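Local coordinates for ThiJ/PfpI family protein (Francisella tularensis subsp. novicida, PDB 4P5P) that probably acts as a glyoxalase III-type lyase of the DJ-1/PfpI family and is linked to virulence, at residues P109-A112 and N113-S116; A212-F215 and A216-I219. One frame throughout, in Å; residues are numbered along the deposited sequence.

Interaction 1 of 2, residues P109-A112 and N113-S116; sequences PNNA and NIHS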
ATOM      1  N   PRO A 109       6.386  -5.488  -6.539  1.00 12.25           N
ATOM      2  CA  PRO A 109       7.846  -5.377  -6.358  1.00 13.51           C
ATOM      3  C   PRO A 109       8.633  -4.917  -7.579  1.00 12.81           C
ATOM      4  O   PRO A 109       9.630  -4.209  -7.449  1.00 13.85           O
ATOM      5  CB  PRO A 109       8.276  -6.808  -6.004  1.00 16.55           C
ATOM      6  CG  PRO A 109       7.086  -7.476  -5.502  1.00 16.92           C
ATOM      7  CD  PRO A 109       5.889  -6.819  -6.149  1.00 14.47           C
ATOM      8  N   ASN A 110       8.205  -5.351  -8.755  1.00 13.06           N
ATOM      9  CA  ASN A 110       9.010  -5.129  -9.953  1.00 14.32           C
ATOM     10  C   ASN A 110       8.354  -4.139 -10.915  1.00 13.42           C
ATOM     11  O   ASN A 110       8.781  -3.988 -12.055  1.00 17.93           O
ATOM     12  CB  ASN A 110       9.285  -6.478 -10.603  1.00 17.04           C
ATOM     13  CG  ASN A 110      10.116  -7.384  -9.696  1.00 17.16           C
ATOM     14  OD1 ASN A 110      11.134  -6.962  -9.168  1.00 20.56           O
ATOM     15  ND2 ASN A 110       9.627  -8.588  -9.426  1.00 21.65           N
ATOM     16  N   ASN A 111       7.352  -3.408 -10.433  1.00 13.22           N
ATOM     17  CA  ASN A 111       6.641  -2.472 -11.290  1.00 11.78           C
ATOM     18  C   ASN A 111       7.466  -1.215 -11.565  1.00 12.01           C
ATOM     19  O   ASN A 111       7.812  -0.482 -10.634  1.00 11.80           O
ATOM     20  CB  ASN A 111       5.310  -2.081 -10.661  1.00 12.82           C
ATOM     21  CG  ASN A 111       4.458  -1.259 -11.596  1.00 12.15           C
ATOM     22  OD1 ASN A 111       4.606  -0.038 -11.671  1.00 11.42           O
ATOM     23  ND2 ASN A 111       3.574  -1.927 -12.339  1.00 13.35           N
ATOM     24  N   ALA A 112       7.760  -0.947 -12.838  1.00 12.41           N
ATOM     25  CA  ALA A 112       8.599   0.190 -13.206  1.00 12.75           C
ATOM     26  C   ALA A 112       7.964   1.528 -12.845  1.00 11.91           C
ATOM     27  O   ALA A 112       8.654   2.460 -12.453  1.00 12.66           O
ATOM     28  CB  ALA A 112       8.903   0.145 -14.668  1.00 13.98           C
ATOM     29  N   ASN A 113       6.655   1.638 -12.998  1.00 10.69           N
ATOM     30  CA  ASN A 113       5.992   2.884 -12.676  1.00 11.22           C
ATOM     31  C   ASN A 113       6.005   3.155 -11.183  1.00 10.66           C
ATOM     32  O   ASN A 113       6.103   4.313 -10.774  1.00 11.25           O
ATOM     33  CB  ASN A 113       4.560   2.891 -13.204  1.00 11.86           C
ATOM     34  CG  ASN A 113       4.486   3.287 -14.661  1.00 14.03           C
ATOM     35  OD1 ASN A 113       4.515   4.475 -14.999  1.00 15.86           O
ATOM     36  ND2 ASN A 113       4.410   2.299 -15.535  1.00 15.50           N
ATOM     37  N   ILE A 114       5.909   2.107 -10.365  1.00  9.51           N
ATOM     38  CA  ILE A 114       6.063   2.320  -8.937  1.00 10.13           C
ATOM     39  C   ILE A 114       7.461   2.881  -8.666  1.00 10.10           C
ATOM     40  O   ILE A 114       7.625   3.872  -7.953  1.00 10.44           O
ATOM     41  CB  ILE A 114       5.842   1.025  -8.136  1.00 11.48           C
ATOM     42  CG1 ILE A 114       4.366   0.666  -8.117  1.00 11.30           C
ATOM     43  CG2 ILE A 114       6.357   1.185  -6.701  1.00 11.63           C
ATOM     44  CD1 ILE A 114       4.060  -0.620  -7.320  1.00 11.38           C
ATOM     45  N   HIS A 115       8.474   2.259  -9.251  1.00 11.21           N
ATOM     46  CA  HIS A 115       9.851   2.694  -8.990  1.00 12.00           C
ATOM     47  C   HIS A 115      10.064   4.158  -9.353  1.00 11.83           C
ATOM     48  O   HIS A 115      10.561   4.936  -8.537  1.00 12.85           O
ATOM     49  CB  HIS A 115      10.857   1.837  -9.770  1.00 12.19           C
ATOM     50  CG  HIS A 115      10.820   0.378  -9.429  1.00 12.85           C
ATOM     51  ND1 HIS A 115      11.509  -0.570 -10.158  1.00 12.83           N
ATOM     52  CD2 HIS A 115      10.159  -0.300  -8.458  1.00 12.11           C
ATOM     53  CE1 HIS A 115      11.291  -1.765  -9.635  1.00 13.65           C
ATOM     54  NE2 HIS A 115      10.466  -1.630  -8.614  1.00 12.24           N
ATOM     55  N   SER A 116       9.658   4.557 -10.558  1.00 12.55           N
ATOM     56  CA  SER A 116       9.900   5.927 -11.007  1.00 12.38           C
ATOM     57  C   SER A 116       9.020   6.937 -10.259  1.00 12.36           C
ATOM     58  O   SER A 116       9.480   8.031  -9.923  1.00 13.83           O
ATOM     59  CB  SER A 116       9.691   6.063 -12.523  1.00 12.05           C
ATOM     60  OG  SER A 116       8.386   5.737 -12.931  1.00 13.51           O
TER
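Asn-111 caps the N-terminus of helix 112-123 with its side chain: OD1 accepts the backbone N-H of Ile-114 at 2.8 Å, along a lone pair in the plane of the amide. CG lies anti to the backbone N (chi1 -172°), which swings the amide back over the first turn and leaves OD1 also 3.0 Å from the backbone N of Asn-113. The Asn-111 CB rests on CG1 and CD1 of Ile-114, a side chain that in turn packs on Leu-85. His-115 reaches back to the residues before the helix. Its NE2 donates to the carbonyl O of Pro-109 (3.0 Å, 161° at the hydrogen), which lies in the ring plane, although the donor sits above the plane of that carbonyl; the same oxygen takes a second hydrogen bond from Asn-140. Over one face of the imidazole, toward its rim, stands the carbonyl O of Asn-111, 3.2 Å from CD2 of His-115. That oxygen also accepts the backbone N-H of His-115, opening the helical pattern that Ala-112 O continues by receiving Ser-116 N at 3.0 Å. The NE2 bond requires a proton on that nitrogen, so the carbonyl of Pro-109 probably selects an NE2-protonated form of the ring.

Interaction 2 of 2, residues A212-F215 and A216-I219; sequences ATDF and AKAI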
ATOM      1  N   ALA A 212      -4.312   0.503  10.118  1.00 15.76           N
ATOM      2  CA  ALA A 212      -4.771   1.431   9.090  1.00 16.34           C
ATOM      3  C   ALA A 212      -5.091   2.832   9.624  1.00 16.58           C
ATOM      4  O   ALA A 212      -4.794   3.837   8.968  1.00 17.60           O
ATOM      5  CB  ALA A 212      -5.996   0.855   8.392  1.00 17.00           C
ATOM      6  N   THR A 213      -5.721   2.898  10.794  1.00 18.73           N
ATOM      7  CA  THR A 213      -6.104   4.176  11.392  1.00 21.21           C
ATOM      8  C   THR A 213      -4.893   5.046  11.685  1.00 20.03           C
ATOM      9  O   THR A 213      -4.822   6.201  11.255  1.00 19.44           O
ATOM     10  CB  THR A 213      -6.906   3.962  12.701  1.00 24.01           C
ATOM     11  OG1 THR A 213      -8.187   3.413  12.385  1.00 26.15           O
ATOM     12  CG2 THR A 213      -7.109   5.264  13.451  1.00 25.40           C
ATOM     13  N   ASP A 214      -3.935   4.495  12.420  1.00 19.11           N
ATOM     14  CA  ASP A 214      -2.760   5.253  12.803  1.00 19.12           C
ATOM     15  C   ASP A 214      -1.878   5.545  11.591  1.00 17.51           C
ATOM     16  O   ASP A 214      -1.166   6.540  11.558  1.00 18.01           O
ATOM     17  CB  ASP A 214      -1.969   4.498  13.864  1.00 23.00           C
ATOM     18  CG  ASP A 214      -2.474   4.768  15.275  1.00 27.01           C
ATOM     19  OD1 ASP A 214      -3.550   5.385  15.440  1.00 28.53           O
ATOM     20  OD2 ASP A 214      -1.788   4.357  16.231  1.00 29.20           O
ATOM     21  N   PHE A 215      -1.937   4.657  10.607  1.00 15.31           N
ATOM     22  CA  PHE A 215      -1.243   4.839   9.338  1.00 13.60           C
ATOM     23  C   PHE A 215      -1.739   6.118   8.688  1.00 13.26           C
ATOM     24  O   PHE A 215      -0.948   6.992   8.319  1.00 13.47           O
ATOM     25  CB  PHE A 215      -1.488   3.605   8.452  1.00 12.88           C
ATOM     26  CG  PHE A 215      -0.927   3.686   7.048  1.00 11.77           C
ATOM     27  CD1 PHE A 215       0.426   3.829   6.816  1.00 12.31           C
ATOM     28  CD2 PHE A 215      -1.773   3.506   5.951  1.00 10.86           C
ATOM     29  CE1 PHE A 215       0.923   3.845   5.527  1.00 13.43           C
ATOM     30  CE2 PHE A 215      -1.281   3.522   4.667  1.00 12.39           C
ATOM     31  CZ  PHE A 215       0.057   3.683   4.454  1.00 13.36           C
ATOM     32  N   ALA A 216      -3.059   6.226   8.568  1.00 13.99           N
ATOM     33  CA  ALA A 216      -3.673   7.398   7.956  1.00 15.29           C
ATOM     34  C   ALA A 216      -3.363   8.667   8.741  1.00 16.09           C
ATOM     35  O   ALA A 216      -3.113   9.726   8.156  1.00 17.79           O
ATOM     36  CB  ALA A 216      -5.179   7.204   7.847  1.00 16.48           C
ATOM     37  N   LYS A 217      -3.417   8.567  10.068  1.00 16.73           N
ATOM     38  CA  LYS A 217      -3.095   9.699  10.927  1.00 19.23           C
ATOM     39  C   LYS A 217      -1.686  10.223  10.647  1.00 19.06           C
ATOM     40  O   LYS A 217      -1.474  11.433  10.519  1.00 20.04           O
ATOM     41  CB  LYS A 217      -3.209   9.318  12.406  1.00 25.15           C
ATOM     42  CG  LYS A 217      -4.627   9.064  12.892  1.00 31.11           C
ATOM     43  CD  LYS A 217      -4.625   8.557  14.333  1.00 35.70           C
ATOM     44  CE  LYS A 217      -6.033   8.301  14.852  1.00 38.49           C
ATOM     45  NZ  LYS A 217      -6.019   7.623  16.181  1.00 41.10           N
ATOM     46  N   ALA A 218      -0.730   9.307  10.554  1.00 18.58           N
ATOM     47  CA  ALA A 218       0.661   9.661  10.296  1.00 19.91           C
ATOM     48  C   ALA A 218       0.835  10.326   8.928  1.00 18.55           C
ATOM     49  O   ALA A 218       1.558  11.307   8.785  1.00 20.63           O
ATOM     50  CB  ALA A 218       1.520   8.439  10.391  1.00 20.32           C
ATOM     51  N   ILE A 219       0.156   9.787   7.925  1.00 17.50           N
ATOM     52  CA  ILE A 219       0.220  10.357   6.595  1.00 17.45           C
ATOM     53  C   ILE A 219      -0.302  11.782   6.601  1.00 18.97           C
ATOM     54  O   ILE A 219       0.339  12.689   6.070  1.00 19.05           O
ATOM     55  CB  ILE A 219      -0.602   9.512   5.611  1.00 16.31           C
ATOM     56  CG1 ILE A 219       0.065   8.150   5.398  1.00 16.68           C
ATOM     57  CG2 ILE A 219      -0.757  10.228   4.267  1.00 15.99           C
ATOM     58  CD1 ILE A 219      -0.818   7.156   4.703  1.00 16.44           C
TER
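The Phe-215 ring carries the CD1 methyl of Ile-219 on one face, almost directly over its centre: the CH-pi contact measures 3.6 Å from CD1 to the ring centroid, 14° off the normal. With chi1 at 175° the ring lies beside its own carbonyl, on the side where Ile-219 follows one turn later; CG1 of Ile-219 passes by the Phe-215 carbonyl oxygen, and CD1 alone reaches the ring face. Ile-97, Ile-131, Ile-204 and Ala-206 also pack against the phenyl group. This is the inward side of helix 212-222, which lies on the central, mainly parallel sheet of the flavodoxin-like alpha/beta fold, with strands 95-98 and 203-206 beneath it; Ala-216 turns to helix 26-35, meeting Pro-31, Ser-34 and Ile-35. Regular i to i+4 bonds run through the whole stretch, such as Ile-219 N to Phe-215 O at 3.0 Å. Along the outer side the extended Lys-217 chain runs beside Thr-213, its CE 3.5 Å from the CG2 methyl. Its CG starts anti to the carbonyl carbon (chi1 -69°), and this lays the chain back over the preceding turn. At the end, NZ makes a long salt bridge with Asp-214 OD1, 3.4 Å and weak as a hydrogen bond, while the Asp-214 side chain also touches Ser-195.

Interaction 1 spans the start of helix 112-123, interaction 2 the first two turns of helix 212-222, and they lie on opposite sides of the chain's centre. Their centres are 24 Å apart and their nearest atoms about 13 Å, so neither touches the other. Interaction 1 joins a loop to its helix through polar groups; interaction 2 combines an apolar inner side with a charged outer one. The tie to Cys-132, found as 3-sulfinoalanine in this crystal, runs through interaction 2: Ala-212 and Phe-215 pack on Ile-131, the residue just before it. Asn-140, which shares the Pro-109 carbonyl in interaction 1, follows Cys-132 in the chain.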